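Local coordinates for protein omega transaminase (Pseudomonas sp., PDB 5LHA) that transfers amino groups between amines and carbonyl compounds with a pyridoxal phosphate cofactor, as a class III, fold type I aminotransferase, at residues 137-140 with 146-149; 188-193 with 244-249; 275-280 with 287-292. All coordinates share one frame; numbering follows the deposited sequence.

The three contacts follow one another along the chain and pack different parts of the large domain of this fold type I enzyme, around the mixed sheet that carries the cofactor site. Contact 3 (275-280 with 287-292) is central, about 10 Å from the centre of the chain, and the side chain of Leu291 is about 10 Å from a bound pyridoxamine phosphate. Contact 2 (188-193 with 244-249) has its centre about 17 Å from that of contact 3, the nearest atoms being about 5 Å apart. Contact 1 (137-140 with 146-149) is more peripheral, its centre about 22 Å from that of contact 3 and 27 Å from that of contact 2. None touches another.

Contact 1 (137-140 with 146-149); sequences QYWI and GRTR
Trp139, in the last turn of helix 124-141, and Arg147, in the loop that leads back into strand 149-153, bring their backbones closest here, with CA atoms 6.3 Å apart. The contact is a stack of these two side chains. Both have CG beside the backbone N and anti to the carbonyl carbon (chi1 -72° for Trp139, -64° for Arg147), and the arginine chain bends at chi2, which lays it along one face of the indole. Its CB sits over the five-membered ring, 3.6 Å from the centroid, in a CH-pi contact. CG and CD continue over the fused bond, and the guanidinium ends flat on the six-membered ring with the planes only 11° apart. Arg147 CZ is 3.5 Å from Trp139 CH2 and 4.1 Å from the centroid of that ring, an off-centre cation-pi contact displaced toward the outer rim. Tyr138 CE2 covers the opposite face of the indole, so that the ring lies between tyrosine and arginine. No hydrogen bond crosses between the segments. The polar ends are satisfied elsewhere: Trp139 NE1 bonds to the carbonyl of Ala226, while Arg147 NH1 and NH2 reach those of Ile225 and His257. These bonds use the guanidinium N-H groups and leave its face for the indole. The stack thus closes the helix-to-strand connection against the start of strand 225-230 and the residue that follows helix 246-256 (His257), with Trp139 also packed on Leu260 of strand 260-264 and on Arg310 of helix 309-316.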
loop_
_atom_site.group_PDB
_atom_site.type_symbol
_atom_site.label_atom_id
_atom_site.label_comp_id
_atom_site.label_asym_id
_atom_site.label_seq_id
_atom_site.Cartn_x
_atom_site.Cartn_y
_atom_site.Cartn_z
ATOM N N GLN A 137 1.051 3.735 17.363
ATOM C CA GLN A 137 1.385 2.955 18.556
ATOM C C GLN A 137 0.340 3.114 19.654
ATOM O O GLN A 137 -0.014 2.136 20.315
ATOM C CB GLN A 137 2.765 3.348 19.090
ATOM C CG GLN A 137 3.125 2.599 20.364
ATOM C CD GLN A 137 4.605 2.569 20.654
ATOM O OE1 GLN A 137 5.427 2.942 19.819
ATOM N NE2 GLN A 137 4.954 2.115 21.855
ATOM N N TYR A 138 -0.178 4.329 19.846
ATOM C CA TYR A 138 -1.229 4.564 20.834
ATOM C C TYR A 138 -2.390 3.596 20.659
ATOM O O TYR A 138 -2.871 3.007 21.632
ATOM C CB TYR A 138 -1.742 6.006 20.739
ATOM C CG TYR A 138 -3.058 6.223 21.461
ATOM C CD1 TYR A 138 -3.102 6.316 22.846
ATOM C CD2 TYR A 138 -4.261 6.311 20.766
ATOM C CE1 TYR A 138 -4.303 6.516 23.520
ATOM C CE2 TYR A 138 -5.474 6.500 21.442
ATOM C CZ TYR A 138 -5.478 6.601 22.819
ATOM O OH TYR A 138 -6.645 6.793 23.512
ATOM N N TRP A 139 -2.884 3.453 19.427
ATOM C CA TRP A 139 -4.033 2.582 19.195
ATOM C C TRP A 139 -3.682 1.114 19.418
ATOM O O TRP A 139 -4.508 0.349 19.937
ATOM C CB TRP A 139 -4.590 2.814 17.796
ATOM C CG TRP A 139 -5.304 4.127 17.688
ATOM C CD1 TRP A 139 -4.912 5.220 16.959
ATOM C CD2 TRP A 139 -6.537 4.491 18.319
ATOM N NE1 TRP A 139 -5.819 6.244 17.112
ATOM C CE2 TRP A 139 -6.827 5.820 17.938
ATOM C CE3 TRP A 139 -7.423 3.825 19.168
ATOM C CZ2 TRP A 139 -7.967 6.487 18.371
ATOM C CZ3 TRP A 139 -8.551 4.492 19.600
ATOM C CH2 TRP A 139 -8.817 5.810 19.196
ATOM N N ILE A 140 -2.469 0.701 19.040
ATOM C CA ILE A 140 -2.057 -0.680 19.283
ATOM C C ILE A 140 -1.997 -0.962 20.779
ATOM O O ILE A 140 -2.465 -2.007 21.247
ATOM C CB ILE A 140 -0.716 -0.979 18.583
ATOM C CG1 ILE A 140 -0.917 -1.073 17.071
ATOM C CG2 ILE A 140 -0.105 -2.265 19.101
ATOM C CD1 ILE A 140 0.369 -1.039 16.297
ATOM N N GLY A 146 -6.903 -1.838 14.372
ATOM C CA GLY A 146 -7.608 -1.437 13.165
ATOM C C GLY A 146 -7.546 0.044 12.863
ATOM O O GLY A 146 -7.889 0.446 11.745
ATOM N N ARG A 147 -7.129 0.856 13.831
ATOM C CA ARG A 147 -7.049 2.312 13.721
ATOM C C ARG A 147 -5.737 2.704 13.043
ATOM O O ARG A 147 -4.705 2.871 13.694
ATOM C CB ARG A 147 -7.180 2.929 15.108
ATOM C CG ARG A 147 -8.533 2.662 15.769
ATOM C CD ARG A 147 -9.428 3.868 15.591
ATOM N NE ARG A 147 -10.481 3.957 16.590
ATOM C CZ ARG A 147 -11.237 5.035 16.774
ATOM N NH1 ARG A 147 -11.047 6.122 16.037
ATOM N NH2 ARG A 147 -12.181 5.027 17.696
ATOM N N THR A 148 -5.773 2.870 11.715
ATOM C CA THR A 148 -4.541 3.048 10.949
ATOM C C THR A 148 -4.532 4.255 10.001
ATOM O O THR A 148 -3.466 4.792 9.674
ATOM C CB THR A 148 -4.279 1.745 10.177
ATOM O OG1 THR A 148 -2.983 1.769 9.565
ATOM C CG2 THR A 148 -5.334 1.533 9.126
ATOM N N ARG A 149 -5.700 4.681 9.536
ATOM C CA ARG A 149 -5.783 5.721 8.524
ATOM C C ARG A 149 -5.594 7.114 9.124
ATOM O O ARG A 149 -5.830 7.349 10.311
ATOM C CB ARG A 149 -7.124 5.617 7.809
ATOM C CG ARG A 149 -7.286 4.324 7.015
ATOM C CD ARG A 149 -8.721 4.211 6.564
ATOM N NE ARG A 149 -8.972 3.023 5.756
ATOM C CZ ARG A 149 -10.182 2.530 5.515
ATOM N NH1 ARG A 149 -11.253 3.089 6.068
ATOM N NH2 ARG A 149 -10.321 1.452 4.755
#

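Contact 2 (188-193 with 244-249); sequences DTPWLY and ADYWPR
Pro190 packs on Tyr246 in a proline-aromatic CH-pi contact, which joins the loop after strand 184-187 to the first turn of helix 246-256 in the large domain of the aminotransferase fold. The CA atoms of the two residues lie 7.6 Å apart, the nearest pair across the segments. Pro190 is the centre of an inverse gamma turn, closed by a weak hydrogen bond from Trp191 N to Thr189 O, and this turn presents the pyrrolidine ring to the tyrosine.

The apolar part is simple. Pro190 CG stands almost exactly above the middle of the phenol ring, 3.5 Å from its centroid and 6° off the normal, and is thus about equally near all six ring carbons. CD extends over the phenolic end and comes within 3.7 Å of Tyr246 CZ. The two side chains meet at about a right angle. Tyr246 has CG anti to its backbone N (chi1 178°), which carries the ring out from the helix toward the 188-193 loop and turns one face to the proline. Thr206 and Cys209 of helix 202-220 add to the packing, the first against Tyr246 and the second against Pro190.

The polar part is indirect, since no hydrogen bond joins the two segments without a mediator. Asp188 turns its carboxylate elsewhere, with OD2 bonded to Gln212 NE2, and contributes its backbone carbonyl instead. Asp188 O and Tyr246 OH are 4.5 Å apart, and a water bridges them. It donates to Asp188 O at 2.7 Å. The same water completes the bridge with a second hydrogen bond, its oxygen 2.7 Å from Tyr246 OH.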
loop_
_atom_site.group_PDB
_atom_site.type_symbol
_atom_site.label_atom_id
_atom_site.label_comp_id
_atom_site.label_asym_id
_atom_site.label_seq_id
_atom_site.Cartn_x
_atom_site.Cartn_y
_atom_site.Cartn_z
ATOM N N ASP A 188 -11.425 18.995 2.339
ATOM C CA ASP A 188 -11.310 20.348 1.821
ATOM C C ASP A 188 -10.941 21.313 2.939
ATOM O O ASP A 188 -11.226 21.077 4.115
ATOM C CB ASP A 188 -12.610 20.790 1.140
ATOM C CG ASP A 188 -12.726 20.280 -0.286
ATOM O OD1 ASP A 188 -11.896 20.685 -1.130
ATOM O OD2 ASP A 188 -13.646 19.486 -0.574
ATOM N N THR A 189 -10.283 22.351 2.581
ATOM C CA THR A 189 -9.932 23.258 3.663
ATOM C C THR A 189 -10.924 24.415 3.733
ATOM O O THR A 189 -11.444 24.851 2.699
ATOM C CB THR A 189 -8.514 23.804 3.480
ATOM O OG1 THR A 189 -8.229 24.761 4.505
ATOM C CG2 THR A 189 -8.351 24.466 2.114
ATOM N N PRO A 190 -11.246 24.923 4.928
ATOM C CA PRO A 190 -12.177 26.058 5.015
ATOM C C PRO A 190 -11.532 27.366 4.568
ATOM O O PRO A 190 -11.151 28.217 5.383
ATOM C CB PRO A 190 -12.574 26.067 6.495
ATOM C CG PRO A 190 -11.414 25.462 7.182
ATOM C CD PRO A 190 -10.883 24.408 6.260
ATOM N N TRP A 191 -11.407 27.504 3.245
ATOM C CA TRP A 191 -10.696 28.589 2.573
ATOM C C TRP A 191 -11.734 29.479 1.904
ATOM O O TRP A 191 -12.412 29.050 0.964
ATOM C CB TRP A 191 -9.714 28.021 1.550
ATOM C CG TRP A 191 -8.770 29.016 0.903
ATOM C CD1 TRP A 191 -8.550 30.316 1.270
ATOM C CD2 TRP A 191 -7.923 28.773 -0.225
ATOM N NE1 TRP A 191 -7.616 30.894 0.440
ATOM C CE2 TRP A 191 -7.217 29.969 -0.487
ATOM C CE3 TRP A 191 -7.694 27.661 -1.043
ATOM C CZ2 TRP A 191 -6.299 30.081 -1.531
ATOM C CZ3 TRP A 191 -6.782 27.773 -2.079
ATOM C CH2 TRP A 191 -6.092 28.975 -2.312
ATOM N N LEU A 192 -11.894 30.700 2.415
ATOM C CA LEU A 192 -12.954 31.573 1.916
ATOM C C LEU A 192 -12.685 32.027 0.482
ATOM O O LEU A 192 -13.616 32.136 -0.327
ATOM C CB LEU A 192 -13.089 32.790 2.832
ATOM C CG LEU A 192 -13.712 32.611 4.212
ATOM C CD1 LEU A 192 -13.067 33.587 5.193
ATOM C CD2 LEU A 192 -15.205 32.844 4.122
ATOM N N TYR A 193 -11.416 32.256 0.137
ATOM C CA TYR A 193 -11.103 32.793 -1.182
ATOM C C TYR A 193 -11.352 31.762 -2.285
ATOM O O TYR A 193 -11.812 32.120 -3.375
ATOM C CB TYR A 193 -9.660 33.312 -1.210
ATOM C CG TYR A 193 -9.413 34.289 -2.338
ATOM C CD1 TYR A 193 -10.102 35.501 -2.396
ATOM C CD2 TYR A 193 -8.526 33.990 -3.366
ATOM C CE1 TYR A 193 -9.897 36.393 -3.437
ATOM C CE2 TYR A 193 -8.312 34.881 -4.409
ATOM C CZ TYR A 193 -9.001 36.079 -4.442
ATOM O OH TYR A 193 -8.800 36.960 -5.483
ATOM N N ALA A 244 -13.453 30.998 12.703
ATOM C CA ALA A 244 -13.200 30.856 14.131
ATOM C C ALA A 244 -13.861 29.621 14.725
ATOM O O ALA A 244 -13.363 29.072 15.715
ATOM C CB ALA A 244 -13.681 32.099 14.864
ATOM N N ASP A 245 -14.993 29.194 14.178
ATOM C CA ASP A 245 -15.683 28.022 14.695
ATOM C C ASP A 245 -15.210 26.712 14.068
ATOM O O ASP A 245 -15.700 25.648 14.456
ATOM C CB ASP A 245 -17.196 28.185 14.512
ATOM C CG ASP A 245 -17.572 28.577 13.098
ATOM O OD1 ASP A 245 -16.688 29.064 12.360
ATOM O OD2 ASP A 245 -18.748 28.391 12.719
ATOM N N TYR A 246 -14.285 26.754 13.106
ATOM C CA TYR A 246 -13.868 25.522 12.439
ATOM C C TYR A 246 -13.114 24.581 13.378
ATOM O O TYR A 246 -13.446 23.393 13.474
ATOM C CB TYR A 246 -13.023 25.836 11.207
ATOM C CG TYR A 246 -12.527 24.580 10.517
ATOM C CD1 TYR A 246 -13.409 23.748 9.836
ATOM C CD2 TYR A 246 -11.182 24.228 10.546
ATOM C CE1 TYR A 246 -12.968 22.599 9.204
ATOM C CE2 TYR A 246 -10.732 23.083 9.911
ATOM C CZ TYR A 246 -11.629 22.274 9.242
ATOM O OH TYR A 246 -11.182 21.133 8.612
ATOM N N TRP A 247 -12.058 25.072 14.034
ATOM C CA TRP A 247 -11.258 24.193 14.884
ATOM C C TRP A 247 -12.039 23.676 16.093
ATOM O O TRP A 247 -11.881 22.502 16.454
ATOM C CB TRP A 247 -9.962 24.887 15.325
ATOM C CG TRP A 247 -8.833 24.618 14.363
ATOM C CD1 TRP A 247 -8.612 25.233 13.161
ATOM C CD2 TRP A 247 -7.809 23.622 14.496
ATOM N NE1 TRP A 247 -7.502 24.697 12.551
ATOM C CE2 TRP A 247 -6.993 23.705 13.347
ATOM C CE3 TRP A 247 -7.499 22.675 15.475
ATOM C CZ2 TRP A 247 -5.881 22.884 13.158
ATOM C CZ3 TRP A 247 -6.400 21.861 15.287
ATOM C CH2 TRP A 247 -5.605 21.967 14.135
ATOM N N PRO A 248 -12.884 24.487 16.745
ATOM C CA PRO A 248 -13.757 23.910 17.785
ATOM C C PRO A 248 -14.668 22.798 17.281
ATOM O O PRO A 248 -14.875 21.806 17.992
ATOM C CB PRO A 248 -14.552 25.128 18.276
ATOM C CG PRO A 248 -13.615 26.270 18.063
ATOM C CD PRO A 248 -12.906 25.965 16.783
ATOM N N ARG A 249 -15.228 22.930 16.079
ATOM C CA ARG A 249 -16.059 21.857 15.544
ATOM C C ARG A 249 -15.229 20.710 14.992
ATOM O O ARG A 249 -15.762 19.612 14.800
ATOM C CB ARG A 249 -16.995 22.400 14.468
ATOM C CG ARG A 249 -17.992 23.422 14.986
ATOM C CD ARG A 249 -19.023 23.761 13.930
ATOM N NE ARG A 249 -19.727 22.563 13.469
ATOM C CZ ARG A 249 -20.797 22.572 12.679
ATOM N NH1 ARG A 249 -21.305 23.724 12.248
ATOM N NH2 ARG A 249 -21.362 21.426 12.318
HETATM O O HOH W 1 -12.527 20.401 6.330
#

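Contact 3 (275-280 with 287-292); sequences CMLGSR and DILCLA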
loop_
_atom_site.group_PDB
_atom_site.type_symbol
_atom_site.label_atom_id
_atom_site.label_comp_id
_atom_site.label_asym_id
_atom_site.label_seq_id
_atom_site.Cartn_x
_atom_site.Cartn_y
_atom_site.Cartn_z
ATOM N N CYS A 275 -0.937 33.886 19.538
ATOM C CA CYS A 275 -1.145 33.058 20.710
ATOM C C CYS A 275 0.019 32.075 20.801
ATOM O O CYS A 275 0.657 31.758 19.791
ATOM C CB CYS A 275 -2.505 32.357 20.599
ATOM S SG CYS A 275 -3.123 31.563 22.075
ATOM N N MET A 276 0.304 31.601 22.020
ATOM C CA MET A 276 1.407 30.654 22.200
ATOM C C MET A 276 1.189 29.374 21.400
ATOM O O MET A 276 2.156 28.707 21.011
ATOM C CB MET A 276 1.596 30.335 23.681
ATOM C CG MET A 276 2.932 29.675 24.012
ATOM S SD MET A 276 4.359 30.761 23.757
ATOM C CE MET A 276 4.277 31.804 25.208
ATOM N N LEU A 277 -0.064 29.006 21.164
ATOM C CA LEU A 277 -0.429 27.968 20.216
ATOM C C LEU A 277 -1.545 28.481 19.325
ATOM O O LEU A 277 -2.386 29.274 19.763
ATOM C CB LEU A 277 -0.888 26.684 20.904
ATOM C CG LEU A 277 0.128 25.867 21.681
ATOM C CD1 LEU A 277 -0.576 24.700 22.351
ATOM C CD2 LEU A 277 1.226 25.390 20.741
ATOM N N GLY A 278 -1.505 28.074 18.057
ATOM C CA GLY A 278 -2.628 28.333 17.175
ATOM C C GLY A 278 -3.893 27.624 17.625
ATOM O O GLY A 278 -4.994 28.168 17.505
ATOM N N SER A 279 -3.755 26.387 18.118
ATOM C CA SER A 279 -4.909 25.631 18.605
ATOM C C SER A 279 -5.514 26.280 19.841
ATOM O O SER A 279 -6.738 26.391 19.964
ATOM C CB SER A 279 -4.496 24.201 18.926
ATOM O OG SER A 279 -3.451 24.216 19.877
ATOM N N ARG A 280 -4.663 26.688 20.781
ATOM C CA ARG A 280 -5.132 27.449 21.933
ATOM C C ARG A 280 -5.819 28.742 21.511
ATOM O O ARG A 280 -6.826 29.143 22.109
ATOM C CB ARG A 280 -3.954 27.747 22.864
ATOM C CG ARG A 280 -4.350 28.443 24.154
ATOM C CD ARG A 280 -3.137 28.819 24.983
ATOM N NE ARG A 280 -2.427 27.624 25.427
ATOM C CZ ARG A 280 -1.277 27.622 26.093
ATOM N NH1 ARG A 280 -0.681 28.766 26.426
ATOM N NH2 ARG A 280 -0.727 26.464 26.436
ATOM N N ASP A 287 -4.878 16.588 20.751
ATOM C CA ASP A 287 -4.274 15.459 21.445
ATOM C C ASP A 287 -2.753 15.471 21.340
ATOM O O ASP A 287 -2.074 15.020 22.269
ATOM C CB ASP A 287 -4.825 14.132 20.894
ATOM C CG ASP A 287 -6.316 13.953 21.157
ATOM O OD1 ASP A 287 -6.681 13.602 22.298
ATOM O OD2 ASP A 287 -7.122 14.155 20.229
ATOM N N ILE A 288 -2.204 15.969 20.226
ATOM C CA ILE A 288 -0.768 15.971 19.951
ATOM C C ILE A 288 -0.362 17.335 19.399
ATOM O O ILE A 288 -1.107 17.941 18.621
ATOM C CB ILE A 288 -0.382 14.854 18.953
ATOM C CG1 ILE A 288 -0.755 13.480 19.512
ATOM C CG2 ILE A 288 1.112 14.916 18.621
ATOM C CD1 ILE A 288 -0.578 12.359 18.525
ATOM N N LEU A 289 0.811 17.823 19.817
ATOM C CA LEU A 289 1.426 19.036 19.278
ATOM C C LEU A 289 2.709 18.685 18.542
ATOM O O LEU A 289 3.521 17.910 19.056
ATOM C CB LEU A 289 1.762 20.042 20.378
ATOM C CG LEU A 289 0.600 20.577 21.198
ATOM C CD1 LEU A 289 1.135 21.510 22.283
ATOM C CD2 LEU A 289 -0.393 21.287 20.284
ATOM N N CYS A 290 2.881 19.254 17.344
ATOM C CA CYS A 290 4.123 19.190 16.573
ATOM C C CYS A 290 4.785 20.567 16.529
ATOM O O CYS A 290 4.176 21.535 16.058
ATOM C CB CYS A 290 3.853 18.681 15.153
ATOM S SG CYS A 290 3.101 17.035 15.022
ATOM N N LEU A 291 6.037 20.651 16.998
ATOM C CA LEU A 291 6.755 21.920 17.102
ATOM C C LEU A 291 8.157 21.856 16.506
ATOM O O LEU A 291 8.846 20.834 16.579
ATOM C CB LEU A 291 6.882 22.381 18.557
ATOM C CG LEU A 291 5.596 22.591 19.341
ATOM C CD1 LEU A 291 5.900 22.506 20.822
ATOM C CD2 LEU A 291 4.995 23.937 18.976
ATOM N N ALA A 292 8.587 22.995 15.962
ATOM C CA ALA A 292 9.950 23.176 15.483
ATOM C C ALA A 292 10.217 24.657 15.262
ATOM O O ALA A 292 9.622 25.505 15.935
ATOM C CB ALA A 292 10.192 22.395 14.190
#
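Leu277 meets Leu289 methyl to methyl, and this pair carries most of the packing between the 275-280 segment and strand 288-291. Cys275 and Met276 lead into it, Met276 pairing through its backbone with Phe270. At Leu277 the side chain turns to the strand, with CG anti to the carbonyl carbon (chi1 -68°). Leu289 has the same first torsion (chi1 -61°), and the two chains reach toward each other tip to tip until Leu277 CD1 is 3.6 Å from Leu289 CD1. The other branch, Leu277 CD2, lies more loosely beside Leu291, 4.4 Å from its CD2. Gly278 follows, its N bonded to Glu265 OE1. Ser279 touches the strand lightly, OG standing 4.3 Å from Leu289 CD2; the hydroxyl is hydrogen-bonded to Glu265 OE2, so one carboxylate holds both Gly278 and Ser279. Arg280 then turns to a salt bridge with Glu113. The contact is buried and chiefly apolar, with no hydrogen bond between the segments. It belongs to the beta-alpha-beta unit of strand 260-264, helix 278-281 and strand 288-291. Leu289 also packs on Ala263 of strand 260-264 and Leu291 on Leu306 of strand 303-308, while Ile288 and Cys290 project to Ala131 of helix 124-141, so that the strand separates that helix from the loop and short helix at 275-280.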